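Local coordinates for protein endonuclease and methylase LlaGI (Lactococcus lactis, PDB 5FFJ) that probably recognises a specific DNA sequence and, as a Type ISP restriction-modification enzyme, combines helicase-like ATPase and methyltransferase activities with, in the full-length enzyme, a nuclease, at residues D1066-N1071 / S1362-D1367; Q1082-N1087 / R1116-S1121. All blocks are in the same frame, centred on the assembly; numbering follows the deposited sequence.

Contact 1: D1066-N1071 / S1362-D1367; sequences DAWVSN and SGITDD. With nucleotides of chain C.
I1364 and W1068 make the main apolar contact between the short helix 1066-1069 and the 1362-1367 segment. The I1364 methyl CD1 stands over one face of the indole, 3.9 Å from the centroid of the six-membered ring and 12° off its normal, which meets the criteria for a CH-pi contact. Its CG2 branch turns instead to the backbone, with CG2 3.7 Å from A1067 O. With W1068 CG anti to its own carbonyl carbon (chi1 -65°), the indole extends across the segment, and S1362 CB approaches W1068 NE1 obliquely at 3.8 Å. The methyl CB of A1067 packs on S1362 OG, whose hydrogen bond goes to D1359.

The polar contacts collect at the other end. N1071 and D1366 run alongside each other in opposing senses with amide and carboxylate planes 67° apart. Their facing oxygens, N1071 OD1 and D1366 OD1, are both acceptors, so no hydrogen bond joins them; each accepts a backbone N-H, from S1073 and F1072 respectively. D1366 OD2 is in a salt bridge with K1152.

At the DNA, the phosphate of DG16 of chain C accepts from the helix start, D1066 N to DG16 OP1 being 3.2 Å, with a weaker bond to OP2. The side chain of D1066 is tied to T1063 and Y1146. D1066 O accepts S1070 OG (3.1 Å) and S1070 N (2.8 Å), from the residue just past the helix, on opposite faces of its plane.

The chemistry is thus divided: apolar packing joins the two segments directly, residues beyond them hold the polar ends of N1071 and D1366, and an amide N-H addresses the phosphate. That bond reads no base; the helix N-terminus would probably add a favourable electrostatic term, and K1152 may offset the acidic charge of D1366.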
ATOM      1  N   ASP A1066     -10.702   9.270  16.639  1.00 49.71           N
ATOM      2  CA  ASP A1066     -11.178  10.652  16.601  1.00 58.68           C
ATOM      3  C   ASP A1066     -12.456  10.826  15.781  1.00 49.50           C
ATOM      4  O   ASP A1066     -13.355  11.566  16.184  1.00 40.54           O
ATOM      5  CB  ASP A1066     -10.082  11.571  16.044  1.00 42.07           C
ATOM      6  CG  ASP A1066      -8.947  11.806  17.034  1.00 59.47           C
ATOM      7  OD1 ASP A1066      -9.081  11.419  18.216  1.00 50.32           O
ATOM      8  OD2 ASP A1066      -7.921  12.393  16.630  1.00 66.60           O
ATOM      9  N   ALA A1067     -12.538  10.159  14.633  1.00 24.50           N
ATOM     10  CA  ALA A1067     -13.680  10.331  13.739  1.00 45.37           C
ATOM     11  C   ALA A1067     -14.997   9.988  14.434  1.00 33.27           C
ATOM     12  O   ALA A1067     -16.019  10.634  14.200  1.00 50.56           O
ATOM     13  CB  ALA A1067     -13.512   9.483  12.487  1.00 42.02           C
ATOM     14  N   TRP A1068     -14.963   8.975  15.294  1.00 42.92           N
ATOM     15  CA  TRP A1068     -16.148   8.545  16.027  1.00 44.57           C
ATOM     16  C   TRP A1068     -16.368   9.383  17.279  1.00 49.47           C
ATOM     17  O   TRP A1068     -17.476   9.847  17.547  1.00 59.44           O
ATOM     18  CB  TRP A1068     -16.027   7.072  16.425  1.00 46.02           C
ATOM     19  CG  TRP A1068     -16.009   6.116  15.272  1.00 53.01           C
ATOM     20  CD1 TRP A1068     -14.918   5.706  14.562  1.00 58.65           C
ATOM     21  CD2 TRP A1068     -17.135   5.438  14.702  1.00 48.77           C
ATOM     22  NE1 TRP A1068     -15.297   4.818  13.583  1.00 64.39           N
ATOM     23  CE2 TRP A1068     -16.653   4.638  13.649  1.00 55.76           C
ATOM     24  CE3 TRP A1068     -18.504   5.436  14.981  1.00 52.57           C
ATOM     25  CZ2 TRP A1068     -17.494   3.842  12.872  1.00 56.62           C
ATOM     26  CZ3 TRP A1068     -19.335   4.645  14.210  1.00 51.28           C
ATOM     27  CH2 TRP A1068     -18.828   3.859  13.169  1.00 47.15           C
ATOM     28  N   VAL A1069     -15.292   9.578  18.033  1.00 48.21           N
ATOM     29  CA  VAL A1069     -15.381  10.070  19.403  1.00 46.06           C
ATOM     30  C   VAL A1069     -15.311  11.600  19.509  1.00 40.33           C
ATOM     31  O   VAL A1069     -15.749  12.172  20.509  1.00 42.46           O
ATOM     32  CB  VAL A1069     -14.262   9.411  20.262  1.00 50.31           C
ATOM     33  CG1 VAL A1069     -13.347  10.440  20.920  1.00 58.18           C
ATOM     34  CG2 VAL A1069     -14.873   8.489  21.300  1.00 51.89           C
ATOM     35  N   SER A1070     -14.773  12.255  18.482  1.00 46.13           N
ATOM     36  CA  SER A1070     -14.656  13.716  18.470  1.00 44.18           C
ATOM     37  C   SER A1070     -15.293  14.322  17.220  1.00 43.57           C
ATOM     38  O   SER A1070     -15.279  13.714  16.148  1.00 54.68           O
ATOM     39  CB  SER A1070     -13.186  14.139  18.550  1.00 51.65           C
ATOM     40  OG  SER A1070     -12.656  14.378  17.259  1.00 54.09           O
ATOM     41  N   ASN A1071     -15.829  15.531  17.362  1.00 38.26           N
ATOM     42  CA  ASN A1071     -16.541  16.197  16.273  1.00 54.25           C
ATOM     43  C   ASN A1071     -16.885  17.644  16.631  1.00 47.95           C
ATOM     44  O   ASN A1071     -16.956  18.006  17.806  1.00 46.85           O
ATOM     45  CB  ASN A1071     -17.817  15.417  15.929  1.00 53.69           C
ATOM     46  CG  ASN A1071     -18.544  15.962  14.705  1.00 43.86           C
ATOM     47  OD1 ASN A1071     -18.580  17.168  14.466  1.00 73.10           O
ATOM     48  ND2 ASN A1071     -19.144  15.064  13.932  1.00 51.97           N
ATOM     49  N   SER A1362     -14.363   5.638   7.863  1.00 59.35           N
ATOM     50  CA  SER A1362     -15.645   5.491   8.550  1.00 60.20           C
ATOM     51  C   SER A1362     -16.795   6.152   7.791  1.00 64.91           C
ATOM     52  O   SER A1362     -17.955   5.770   7.956  1.00 73.09           O
ATOM     53  CB  SER A1362     -15.559   6.072   9.968  1.00 65.32           C
ATOM     54  OG  SER A1362     -15.048   7.391   9.964  1.00 57.80           O
ATOM     55  N   GLY A1363     -16.477   7.140   6.963  1.00 62.10           N
ATOM     56  CA  GLY A1363     -17.495   7.872   6.230  1.00 59.77           C
ATOM     57  C   GLY A1363     -18.251   8.837   7.126  1.00 67.54           C
ATOM     58  O   GLY A1363     -19.379   9.227   6.819  1.00 72.41           O
ATOM     59  N   ILE A1364     -17.629   9.226   8.236  1.00 65.08           N
ATOM     60  CA  ILE A1364     -18.246  10.161   9.176  1.00 54.64           C
ATOM     61  C   ILE A1364     -17.886  11.589   8.779  1.00 49.15           C
ATOM     62  O   ILE A1364     -16.709  11.933   8.654  1.00 57.86           O
ATOM     63  CB  ILE A1364     -17.801   9.914  10.645  1.00 42.65           C
ATOM     64  CG1 ILE A1364     -17.828   8.412  10.983  1.00 62.26           C
ATOM     65  CG2 ILE A1364     -18.642  10.773  11.608  1.00 55.89           C
ATOM     66  CD1 ILE A1364     -18.782   7.985  12.085  1.00 57.15           C
ATOM     67  N   THR A1365     -18.909  12.416   8.586  1.00 53.43           N
ATOM     68  CA  THR A1365     -18.716  13.792   8.145  1.00 68.10           C
ATOM     69  C   THR A1365     -18.477  14.701   9.343  1.00 57.12           C
ATOM     70  O   THR A1365     -19.048  14.491  10.415  1.00 43.20           O
ATOM     71  CB  THR A1365     -19.932  14.317   7.350  1.00 45.80           C
ATOM     72  OG1 THR A1365     -20.939  14.779   8.258  1.00 58.63           O
ATOM     73  CG2 THR A1365     -20.516  13.230   6.447  1.00 63.62           C
ATOM     74  N   ASP A1366     -17.625  15.704   9.153  1.00 46.07           N
ATOM     75  CA  ASP A1366     -17.322  16.677  10.197  1.00 60.32           C
ATOM     76  C   ASP A1366     -17.444  18.092   9.638  1.00 64.69           C
ATOM     77  O   ASP A1366     -16.591  18.544   8.873  1.00 62.25           O
ATOM     78  CB  ASP A1366     -15.920  16.440  10.760  1.00 68.18           C
ATOM     79  CG  ASP A1366     -15.665  17.211  12.041  1.00 69.02           C
ATOM     80  OD1 ASP A1366     -16.619  17.799  12.594  1.00 60.45           O
ATOM     81  OD2 ASP A1366     -14.505  17.216  12.508  1.00 73.01           O
ATOM     82  N   ASP A1367     -18.511  18.780  10.035  1.00 60.77           N
ATOM     83  CA  ASP A1367     -18.855  20.090   9.491  1.00 44.73           C
ATOM     84  C   ASP A1367     -18.731  21.183  10.557  1.00 50.40           C
ATOM     85  O   ASP A1367     -19.509  21.200  11.510  1.00 50.92           O
ATOM     86  CB  ASP A1367     -20.278  20.054   8.933  1.00 51.39           C
ATOM     87  CG  ASP A1367     -20.735  21.399   8.422  1.00 56.52           C
ATOM     88  OD1 ASP A1367     -21.204  22.212   9.241  1.00 60.95           O
ATOM     89  OD2 ASP A1367     -20.628  21.644   7.202  1.00 72.47           O
TER
ATOM     90  P    DG C  16      -7.430   8.124  15.071  1.00 55.08           P
ATOM     91  OP1  DG C  16      -8.767   7.670  14.637  1.00 70.31           O
ATOM     92  OP2  DG C  16      -7.281   8.825  16.368  1.00 50.13           O
ATOM     93  O5'  DG C  16      -6.443   6.863  15.072  1.00 55.95           O
ATOM     94  C5'  DG C  16      -5.050   7.090  14.936  1.00 54.16           C
ATOM     95  C4'  DG C  16      -4.235   5.827  15.134  1.00 44.05           C
ATOM     96  O4'  DG C  16      -2.838   6.203  15.218  1.00 57.50           O
ATOM     97  C3'  DG C  16      -4.463   5.086  16.436  1.00 47.25           C
ATOM     98  O3'  DG C  16      -3.837   3.812  16.402  1.00 57.03           O
ATOM     99  C2'  DG C  16      -3.744   6.008  17.388  1.00 57.57           C
ATOM    100  C1'  DG C  16      -2.461   6.242  16.593  1.00 56.10           C
ATOM    101  N9   DG C  16      -1.791   7.505  16.863  1.00 47.77           N
ATOM    102  C8   DG C  16      -2.359   8.707  17.212  1.00 43.02           C
ATOM    103  N7   DG C  16      -1.481   9.661  17.384  1.00 48.10           N
ATOM    104  C5   DG C  16      -0.261   9.046  17.130  1.00 43.27           C
ATOM    105  C6   DG C  16       1.053   9.569  17.159  1.00 42.83           C
ATOM    106  O6   DG C  16       1.415  10.724  17.424  1.00 45.40           O
ATOM    107  N1   DG C  16       2.000   8.599  16.835  1.00 52.26           N
ATOM    108  C2   DG C  16       1.709   7.290  16.527  1.00 40.64           C
ATOM    109  N2   DG C  16       2.748   6.494  16.241  1.00 46.38           N
ATOM    110  N3   DG C  16       0.487   6.793  16.498  1.00 39.24           N
ATOM    111  C4   DG C  16      -0.441   7.722  16.809  1.00 52.94           C
ATOM    112  P    DG C  15      -6.001  14.735  11.537  1.00 54.37           P
ATOM    113  OP1  DG C  15      -7.401  14.713  11.054  1.00 67.01           O
ATOM    114  OP2  DG C  15      -5.453  15.992  12.096  1.00 56.63           O
ATOM    115  O5'  DG C  15      -5.769  13.584  12.626  1.00 64.78           O
ATOM    116  C5'  DG C  15      -6.814  12.660  12.937  1.00 59.70           C
ATOM    117  C4'  DG C  15      -6.303  11.234  12.898  1.00 59.40           C
ATOM    118  O4'  DG C  15      -4.867  11.246  12.642  1.00 54.16           O
ATOM    119  C3'  DG C  15      -6.492  10.449  14.197  1.00 41.69           C
ATOM    120  O3'  DG C  15      -6.827   9.074  13.921  1.00 49.11           O
ATOM    121  C2'  DG C  15      -5.137  10.604  14.877  1.00 46.06           C
ATOM    122  C1'  DG C  15      -4.184  10.591  13.693  1.00 47.49           C
ATOM    123  N9   DG C  15      -2.903  11.270  13.929  1.00 44.33           N
ATOM    124  C8   DG C  15      -2.703  12.598  14.231  1.00 53.19           C
ATOM    125  N7   DG C  15      -1.442  12.915  14.375  1.00 50.71           N
ATOM    126  C5   DG C  15      -0.763  11.724  14.151  1.00 44.74           C
ATOM    127  C6   DG C  15       0.628  11.445  14.173  1.00 48.64           C
ATOM    128  O6   DG C  15       1.566  12.223  14.402  1.00 45.33           O
ATOM    129  N1   DG C  15       0.888  10.107  13.892  1.00 49.54           N
ATOM    130  C2   DG C  15      -0.072   9.159  13.624  1.00 45.37           C
ATOM    131  N2   DG C  15       0.367   7.919  13.374  1.00 46.40           N
ATOM    132  N3   DG C  15      -1.374   9.407  13.601  1.00 52.31           N
ATOM    133  C4   DG C  15      -1.647  10.705  13.874  1.00 44.22           C
TER

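Contact 2: Q1082-N1087 / R1116-S1121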
ATOM      1  N   GLN A1082     -23.103   6.395  19.689  1.00 58.05           N
ATOM      2  CA  GLN A1082     -24.151   5.412  19.946  1.00 62.66           C
ATOM      3  C   GLN A1082     -24.171   4.308  18.890  1.00 64.32           C
ATOM      4  O   GLN A1082     -24.388   3.144  19.219  1.00 71.84           O
ATOM      5  CB  GLN A1082     -25.518   6.097  20.022  1.00 64.51           C
ATOM      6  CG  GLN A1082     -25.777   6.794  21.355  1.00 59.79           C
ATOM      7  CD  GLN A1082     -27.093   7.547  21.382  1.00 66.51           C
ATOM      8  OE1 GLN A1082     -28.119   7.008  21.797  1.00 75.69           O
ATOM      9  NE2 GLN A1082     -27.068   8.801  20.944  1.00 75.41           N
ATOM     10  N   ILE A1083     -23.948   4.671  17.629  1.00 54.70           N
ATOM     11  CA  ILE A1083     -23.829   3.678  16.561  1.00 50.25           C
ATOM     12  C   ILE A1083     -22.757   2.653  16.913  1.00 58.19           C
ATOM     13  O   ILE A1083     -23.020   1.451  16.942  1.00 67.10           O
ATOM     14  CB  ILE A1083     -23.481   4.329  15.201  1.00 59.59           C
ATOM     15  CG1 ILE A1083     -24.747   4.803  14.484  1.00 51.84           C
ATOM     16  CG2 ILE A1083     -22.751   3.342  14.282  1.00 55.16           C
ATOM     17  CD1 ILE A1083     -25.464   5.946  15.163  1.00 58.85           C
ATOM     18  N   MET A1084     -21.548   3.139  17.173  1.00 69.42           N
ATOM     19  CA  MET A1084     -20.418   2.268  17.472  1.00 63.92           C
ATOM     20  C   MET A1084     -20.643   1.453  18.742  1.00 62.25           C
ATOM     21  O   MET A1084     -20.327   0.263  18.780  1.00 62.37           O
ATOM     22  CB  MET A1084     -19.137   3.089  17.602  1.00 58.07           C
ATOM     23  CG  MET A1084     -17.901   2.261  17.914  1.00 54.01           C
ATOM     24  SD  MET A1084     -16.382   3.223  17.803  1.00 58.81           S
ATOM     25  CE  MET A1084     -15.216   2.104  18.570  1.00 62.14           C
ATOM     26  N   ILE A1085     -21.184   2.086  19.780  1.00 55.66           N
ATOM     27  CA  ILE A1085     -21.455   1.382  21.029  1.00 63.01           C
ATOM     28  C   ILE A1085     -22.481   0.276  20.800  1.00 58.83           C
ATOM     29  O   ILE A1085     -22.380  -0.800  21.389  1.00 62.17           O
ATOM     30  CB  ILE A1085     -21.948   2.344  22.132  1.00 55.31           C
ATOM     31  CG1 ILE A1085     -20.777   3.189  22.639  1.00 49.73           C
ATOM     32  CG2 ILE A1085     -22.571   1.564  23.298  1.00 56.83           C
ATOM     33  CD1 ILE A1085     -21.136   4.196  23.715  1.00 46.00           C
ATOM     34  N   LYS A1086     -23.469   0.538  19.949  1.00 61.36           N
ATOM     35  CA  LYS A1086     -24.432  -0.492  19.582  1.00 66.00           C
ATOM     36  C   LYS A1086     -23.730  -1.594  18.800  1.00 60.36           C
ATOM     37  O   LYS A1086     -23.899  -2.776  19.096  1.00 67.73           O
ATOM     38  CB  LYS A1086     -25.585   0.085  18.757  1.00 53.49           C
ATOM     39  CG  LYS A1086     -26.622   0.851  19.568  1.00 73.07           C
ATOM     40  CD  LYS A1086     -27.973   0.870  18.865  1.00 76.77           C
ATOM     41  CE  LYS A1086     -28.791   2.091  19.254  1.00 85.57           C
ATOM     42  NZ  LYS A1086     -28.282   3.331  18.602  1.00 61.21           N
ATOM     43  N   ASN A1087     -22.936  -1.200  17.807  1.00 57.63           N
ATOM     44  CA  ASN A1087     -22.205  -2.156  16.984  1.00 62.82           C
ATOM     45  C   ASN A1087     -21.261  -3.005  17.826  1.00 65.33           C
ATOM     46  O   ASN A1087     -21.096  -4.197  17.575  1.00 56.56           O
ATOM     47  CB  ASN A1087     -21.417  -1.433  15.888  1.00 60.46           C
ATOM     48  CG  ASN A1087     -22.312  -0.853  14.808  1.00 67.78           C
ATOM     49  OD1 ASN A1087     -23.495  -1.182  14.722  1.00 69.64           O
ATOM     50  ND2 ASN A1087     -21.745   0.008  13.969  1.00 71.40           N
ATOM     51  N   ARG A1116     -16.419   0.921   9.132  1.00 69.22           N
ATOM     52  CA  ARG A1116     -17.655   1.696   9.093  1.00 67.84           C
ATOM     53  C   ARG A1116     -18.564   1.320  10.260  1.00 65.33           C
ATOM     54  O   ARG A1116     -19.638   1.896  10.438  1.00 59.18           O
ATOM     55  CB  ARG A1116     -18.386   1.483   7.768  1.00 68.32           C
ATOM     56  CG  ARG A1116     -17.619   2.005   6.559  1.00 77.06           C
ATOM     57  CD  ARG A1116     -18.527   2.275   5.364  1.00 85.30           C
ATOM     58  NE  ARG A1116     -19.550   3.276   5.666  1.00102.19           N
ATOM     59  CZ  ARG A1116     -20.061   4.134   4.786  1.00101.75           C
ATOM     60  NH1 ARG A1116     -19.650   4.140   3.523  1.00108.95           N
ATOM     61  NH2 ARG A1116     -20.988   4.999   5.174  1.00102.45           N
ATOM     62  N   LYS A1117     -18.116   0.349  11.051  1.00 71.73           N
ATOM     63  CA  LYS A1117     -18.869  -0.161  12.193  1.00 70.43           C
ATOM     64  C   LYS A1117     -18.185   0.202  13.504  1.00 66.15           C
ATOM     65  O   LYS A1117     -18.775   0.830  14.383  1.00 68.24           O
ATOM     66  CB  LYS A1117     -19.007  -1.679  12.102  1.00 67.67           C
ATOM     67  CG  LYS A1117     -19.856  -2.167  10.953  1.00 69.65           C
ATOM     68  CD  LYS A1117     -21.321  -2.188  11.339  1.00 88.47           C
ATOM     69  CE  LYS A1117     -22.172  -2.807  10.249  1.00 99.23           C
ATOM     70  NZ  LYS A1117     -23.567  -3.036  10.712  1.00108.14           N
ATOM     71  N   ILE A1118     -16.922  -0.203  13.608  1.00 65.94           N
ATOM     72  CA  ILE A1118     -16.124  -0.026  14.818  1.00 58.99           C
ATOM     73  C   ILE A1118     -14.715   0.430  14.462  1.00 68.41           C
ATOM     74  O   ILE A1118     -14.164   0.017  13.439  1.00 78.52           O
ATOM     75  CB  ILE A1118     -16.051  -1.353  15.642  1.00 61.34           C
ATOM     76  CG1 ILE A1118     -17.338  -1.564  16.442  1.00 61.64           C
ATOM     77  CG2 ILE A1118     -14.856  -1.371  16.609  1.00 66.71           C
ATOM     78  CD1 ILE A1118     -17.714  -3.021  16.606  1.00 59.65           C
ATOM     79  N   SER A1119     -14.151   1.299  15.297  1.00 73.20           N
ATOM     80  CA  SER A1119     -12.729   1.613  15.225  1.00 67.78           C
ATOM     81  C   SER A1119     -12.023   0.888  16.371  1.00 59.60           C
ATOM     82  O   SER A1119     -11.887   1.422  17.472  1.00 67.88           O
ATOM     83  CB  SER A1119     -12.477   3.126  15.283  1.00 57.50           C
ATOM     84  OG  SER A1119     -11.147   3.424  14.880  1.00 64.71           O
ATOM     85  N   TRP A1120     -11.604  -0.346  16.102  1.00 55.08           N
ATOM     86  CA  TRP A1120     -10.867  -1.159  17.069  1.00 65.82           C
ATOM     87  C   TRP A1120      -9.580  -0.496  17.536  1.00 54.80           C
ATOM     88  O   TRP A1120      -8.920   0.226  16.790  1.00 54.83           O
ATOM     89  CB  TRP A1120     -10.533  -2.535  16.478  1.00 60.17           C
ATOM     90  CG  TRP A1120     -11.739  -3.385  16.200  1.00 63.88           C
ATOM     91  CD1 TRP A1120     -12.203  -3.779  14.979  1.00 66.81           C
ATOM     92  CD2 TRP A1120     -12.639  -3.937  17.169  1.00 64.60           C
ATOM     93  NE1 TRP A1120     -13.334  -4.546  15.127  1.00 62.96           N
ATOM     94  CE2 TRP A1120     -13.622  -4.656  16.462  1.00 64.03           C
ATOM     95  CE3 TRP A1120     -12.707  -3.894  18.563  1.00 69.32           C
ATOM     96  CZ2 TRP A1120     -14.661  -5.327  17.105  1.00 69.51           C
ATOM     97  CZ3 TRP A1120     -13.740  -4.560  19.198  1.00 70.57           C
ATOM     98  CH2 TRP A1120     -14.703  -5.265  18.469  1.00 66.70           C
ATOM     99  N   SER A1121      -9.247  -0.752  18.795  1.00 64.85           N
ATOM    100  CA  SER A1121      -7.948  -0.419  19.353  1.00 63.02           C
ATOM    101  C   SER A1121      -7.560  -1.558  20.281  1.00 49.83           C
ATOM    102  O   SER A1121      -8.406  -2.385  20.623  1.00 53.31           O
ATOM    103  CB  SER A1121      -7.992   0.909  20.103  1.00 58.61           C
ATOM    104  OG  SER A1121      -8.800   0.802  21.262  1.00 54.14           O
TER
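M1084 reaches from helix 1074-1096 across the backbone of K1117 to S1119. Its CG is anti to the backbone N (chi1 -180°) and the chain stays extended beyond it, so successive atoms meet successive residues of the loop. CB lies 3.9 Å from K1117 O. CG borders the same oxygen and also I1118 CG1, the latter at 4.1 Å. SD passes S1119 N at 3.9 Å, and the terminal CE sits against that nitrogen and S1119 O, with I1118 CG2 4.0 Å from CE. The M1084 and I1118 side chains cross at about a right angle. The other side of I1118 CG2 is accounted for within the loop, where it stands over the centre of the W1120 ring, 3.4 Å above the plane.

One helical turn on, N1087 supplies the polar link: its ND2 donates to K1117 O over 3.1 Å at a nearly straight 177°. The acceptor lies in the amide plane, but the donor is tilted 28° from the carbonyl plane. K1117 CD runs beside the same ND2, and I1118 CD1 reaches N1087 O at 3.7 Å.

The loop ends at S1121, at the N-cap position of helix 1122-1129; S1121 itself packs on a phosphate of the DNA. Side-chain packing plus one amide-to-carbonyl bond therefore joins a helix to a DNA-facing loop within the C-terminal specificity domain, a member of the target recognition domain clan.

How the contacts relate
The centres of the two contacts are 12 Å apart, and all four segments belong to the C-terminal specificity domain. Both segments of contact 2 fall in the chain between the two segments of contact 1: 1066-1071 leads almost directly into helix 1074-1096, the loop 1116-1121 follows, and 1362-1367 arrives much later. W1068 connects them physically. M1084 CB lies 3.6 Å from W1068 CE3, on the ring face opposite I1364, while S1119 CB is 3.6 Å from W1068 CD1. The indole is therefore shared by both contacts, linking the short helix whose start meets a DNA phosphate to the loop that leads to S1121, also at the DNA backbone.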